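Local coordinates for protein putative aldehyde dehydrogenase (Burkholderia cenocepacia, PDB 4YWE) that probably oxidises an aldehyde or oxo group with NAD or NADP as electron acceptor, as a metal-binding member of the aldehyde dehydrogenase family, at residues A[240-245]-A[251-256]. Numbering follows the deposited sequence.
Sequences KLVTQM and VPVTLE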
ATOM      1  N   LYS A 240     -20.546  14.251  20.939  1.00 18.16           N
ATOM      2  CA  LYS A 240     -19.691  14.727  22.018  1.00 16.37           C
ATOM      3  C   LYS A 240     -19.889  13.884  23.274  1.00 17.94           C
ATOM      4  O   LYS A 240     -18.923  13.427  23.885  1.00 22.41           O
ATOM      5  CB  LYS A 240     -19.987  16.197  22.314  1.00 15.80           C
ATOM      6  CG  LYS A 240     -19.226  16.771  23.495  1.00 18.42           C
ATOM      7  CD  LYS A 240     -19.695  18.186  23.792  1.00 22.55           C
ATOM      8  CE  LYS A 240     -19.662  19.047  22.536  1.00 24.28           C
ATOM      9  NZ  LYS A 240     -20.152  20.428  22.787  1.00 27.24           N
ATOM     10  N   LEU A 241     -21.148  13.680  23.648  1.00 17.16           N
ATOM     11  CA  LEU A 241     -21.495  12.886  24.822  1.00 20.38           C
ATOM     12  C   LEU A 241     -20.996  11.448  24.710  1.00 16.03           C
ATOM     13  O   LEU A 241     -20.432  10.904  25.657  1.00 20.65           O
ATOM     14  CB  LEU A 241     -23.011  12.888  25.042  1.00 24.98           C
ATOM     15  CG  LEU A 241     -23.592  13.931  26.003  1.00 28.69           C
ATOM     16  CD1 LEU A 241     -23.301  15.344  25.529  1.00 33.00           C
ATOM     17  CD2 LEU A 241     -25.089  13.718  26.174  1.00 28.48           C
ATOM     18  N   VAL A 242     -21.207  10.841  23.545  1.00 17.39           N
ATOM     19  CA  VAL A 242     -20.801   9.459  23.308  1.00 16.87           C
ATOM     20  C   VAL A 242     -19.288   9.319  23.440  1.00 18.47           C
ATOM     21  O   VAL A 242     -18.794   8.358  24.034  1.00 20.55           O
ATOM     22  CB  VAL A 242     -21.284   8.971  21.927  1.00 17.29           C
ATOM     23  CG1 VAL A 242     -20.670   7.619  21.589  1.00 18.63           C
ATOM     24  CG2 VAL A 242     -22.803   8.896  21.894  1.00 15.76           C
ATOM     25  N   THR A 243     -18.558  10.287  22.894  1.00 16.16           N
ATOM     26  CA  THR A 243     -17.103  10.297  22.989  1.00 12.27           C
ATOM     27  C   THR A 243     -16.663  10.366  24.448  1.00 14.92           C
ATOM     28  O   THR A 243     -15.808   9.596  24.889  1.00 12.87           O
ATOM     29  CB  THR A 243     -16.492  11.483  22.217  1.00 16.08           C
ATOM     30  OG1 THR A 243     -16.818  11.373  20.826  1.00 20.30           O
ATOM     31  CG2 THR A 243     -14.977  11.502  22.376  1.00 17.39           C
ATOM     32  N   GLN A 244     -17.264  11.287  25.193  1.00 16.06           N
ATOM     33  CA  GLN A 244     -16.913  11.490  26.592  1.00 18.26           C
ATOM     34  C   GLN A 244     -17.310  10.288  27.449  1.00 14.17           C
ATOM     35  O   GLN A 244     -16.606   9.938  28.395  1.00 16.22           O
ATOM     36  CB  GLN A 244     -17.568  12.768  27.119  1.00 19.10           C
ATOM     37  CG  GLN A 244     -17.005  14.037  26.489  1.00 19.79           C
ATOM     38  CD  GLN A 244     -17.799  15.277  26.846  1.00 24.88           C
ATOM     39  OE1 GLN A 244     -18.950  15.191  27.275  1.00 26.48           O
ATOM     40  NE2 GLN A 244     -17.185  16.443  26.671  1.00 24.54           N
ATOM     41  N   MET A 245     -18.431   9.656  27.112  1.00 14.06           N
ATOM     42  CA  MET A 245     -18.872   8.465  27.832  1.00 20.80           C
ATOM     43  C   MET A 245     -17.914   7.301  27.600  1.00 17.97           C
ATOM     44  O   MET A 245     -17.565   6.577  28.533  1.00 15.13           O
ATOM     45  CB  MET A 245     -20.288   8.063  27.413  1.00 20.90           C
ATOM     46  CG  MET A 245     -21.391   8.928  28.004  1.00 26.16           C
ATOM     47  SD  MET A 245     -23.034   8.350  27.538  1.00 31.86           S
ATOM     48  CE  MET A 245     -24.058   9.669  28.186  1.00 34.60           C
ATOM     49  N   VAL A 251     -12.325   3.949  25.168  1.00 17.64           N
ATOM     50  CA  VAL A 251     -12.813   3.354  23.930  1.00 15.40           C
ATOM     51  C   VAL A 251     -12.831   4.397  22.818  1.00 11.88           C
ATOM     52  O   VAL A 251     -13.470   5.441  22.950  1.00 12.64           O
ATOM     53  CB  VAL A 251     -14.209   2.737  24.123  1.00 17.44           C
ATOM     54  CG1 VAL A 251     -14.775   2.266  22.788  1.00 15.25           C
ATOM     55  CG2 VAL A 251     -14.146   1.593  25.122  1.00 17.85           C
ATOM     56  N   PRO A 252     -12.127   4.111  21.712  1.00 16.67           N
ATOM     57  CA  PRO A 252     -12.079   5.012  20.557  1.00 14.21           C
ATOM     58  C   PRO A 252     -13.438   5.145  19.874  1.00 16.54           C
ATOM     59  O   PRO A 252     -14.158   4.154  19.735  1.00 18.01           O
ATOM     60  CB  PRO A 252     -11.060   4.340  19.631  1.00 16.73           C
ATOM     61  CG  PRO A 252     -11.109   2.897  20.005  1.00 11.18           C
ATOM     62  CD  PRO A 252     -11.357   2.876  21.484  1.00 11.56           C
ATOM     63  N   VAL A 253     -13.781   6.360  19.459  1.00 16.68           N
ATOM     64  CA  VAL A 253     -15.068   6.618  18.823  1.00 14.87           C
ATOM     65  C   VAL A 253     -14.877   7.308  17.481  1.00 17.81           C
ATOM     66  O   VAL A 253     -14.182   8.319  17.384  1.00 22.08           O
ATOM     67  CB  VAL A 253     -15.981   7.469  19.729  1.00 18.74           C
ATOM     68  CG1 VAL A 253     -17.309   7.745  19.039  1.00 18.84           C
ATOM     69  CG2 VAL A 253     -16.205   6.782  21.062  1.00 11.39           C
ATOM     70  N   THR A 254     -15.496   6.757  16.443  1.00 15.57           N
ATOM     71  CA  THR A 254     -15.532   7.417  15.146  1.00 12.64           C
ATOM     72  C   THR A 254     -16.770   8.306  15.080  1.00 12.40           C
ATOM     73  O   THR A 254     -17.879   7.858  15.367  1.00 10.21           O
ATOM     74  CB  THR A 254     -15.545   6.404  13.990  1.00 12.68           C
ATOM     75  OG1 THR A 254     -14.295   5.704  13.960  1.00 17.65           O
ATOM     76  CG2 THR A 254     -15.752   7.112  12.658  1.00 16.77           C
ATOM     77  N   LEU A 255     -16.574   9.570  14.716  1.00 10.08           N
ATOM     78  CA  LEU A 255     -17.669  10.533  14.689  1.00 12.26           C
ATOM     79  C   LEU A 255     -18.046  10.943  13.271  1.00 12.35           C
ATOM     80  O   LEU A 255     -17.293  11.646  12.595  1.00 12.82           O
ATOM     81  CB  LEU A 255     -17.305  11.781  15.500  1.00 15.54           C
ATOM     82  CG  LEU A 255     -17.135  11.620  17.011  1.00 10.67           C
ATOM     83  CD1 LEU A 255     -16.793  12.955  17.645  1.00 10.95           C
ATOM     84  CD2 LEU A 255     -18.393  11.038  17.633  1.00 13.58           C
ATOM     85  N   GLU A 256     -19.220  10.504  12.828  1.00 10.10           N
ATOM     86  CA  GLU A 256     -19.777  10.941  11.552  1.00 14.51           C
ATOM     87  C   GLU A 256     -20.929  11.902  11.812  1.00 13.99           C
ATOM     88  O   GLU A 256     -22.084  11.491  11.909  1.00 16.93           O
ATOM     89  CB  GLU A 256     -20.251   9.746  10.723  1.00 13.93           C
ATOM     90  CG  GLU A 256     -19.135   8.821  10.267  1.00 16.85           C
ATOM     91  CD  GLU A 256     -18.381   9.358   9.064  1.00 19.11           C
ATOM     92  OE1 GLU A 256     -18.790  10.401   8.514  1.00 18.82           O
ATOM     93  OE2 GLU A 256     -17.375   8.732   8.668  1.00 18.89           O
TER
HETATM   94  O   HOH W   1     -13.420   8.187  23.675  1.00 11.06           O
HETATM   95  O   HOH W   2     -14.629  10.436  19.295  1.00 21.69           O
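The CA atoms of Thr243 and Val253 are the nearest pair across the two segments, 5.9 Å apart, where the helix of 240-245 runs almost exactly antiparallel to the strand 253-256 (176°). This is the second half of a beta-alpha-beta unit: helix 236-246 leaves strand 229-233 and returns the chain to strand 253-256, parallel to strand 229-233. Val253 and Leu255, two residues apart on the strand, both point at the helix. Thr243 OG1 sits against the isopropyl end of Leu255, 3.6 Å from CD1 and equally near CD2, the two side chains crossing at about a right angle. Beside it, Val242 CG1 meets Val253 CG1 at 4.2 Å, and the buried Val242 also packs on Phe232 and Ala222. The Thr243 hydroxyl lies beside its own backbone N (chi1 -62°), where it hydrogen-bonds Gly239 O one turn back. A water bridges Thr243 OG1 (2.8 Å) and Val253 O. A second water joins Thr243 O to Val251 O (2.8 Å). Ala247 of the second subunit packs on Thr243. The direct contact is small, one valine pair and a hydroxyl oxygen laid against leucine and valine carbons. Two waters donate the hydrogen bonds that three backbone carbonyls and the Thr243 hydroxyl accept, linking the helix to the start of the strand and the loop before it; the strand ends at Glu256, the predicted active-site residue.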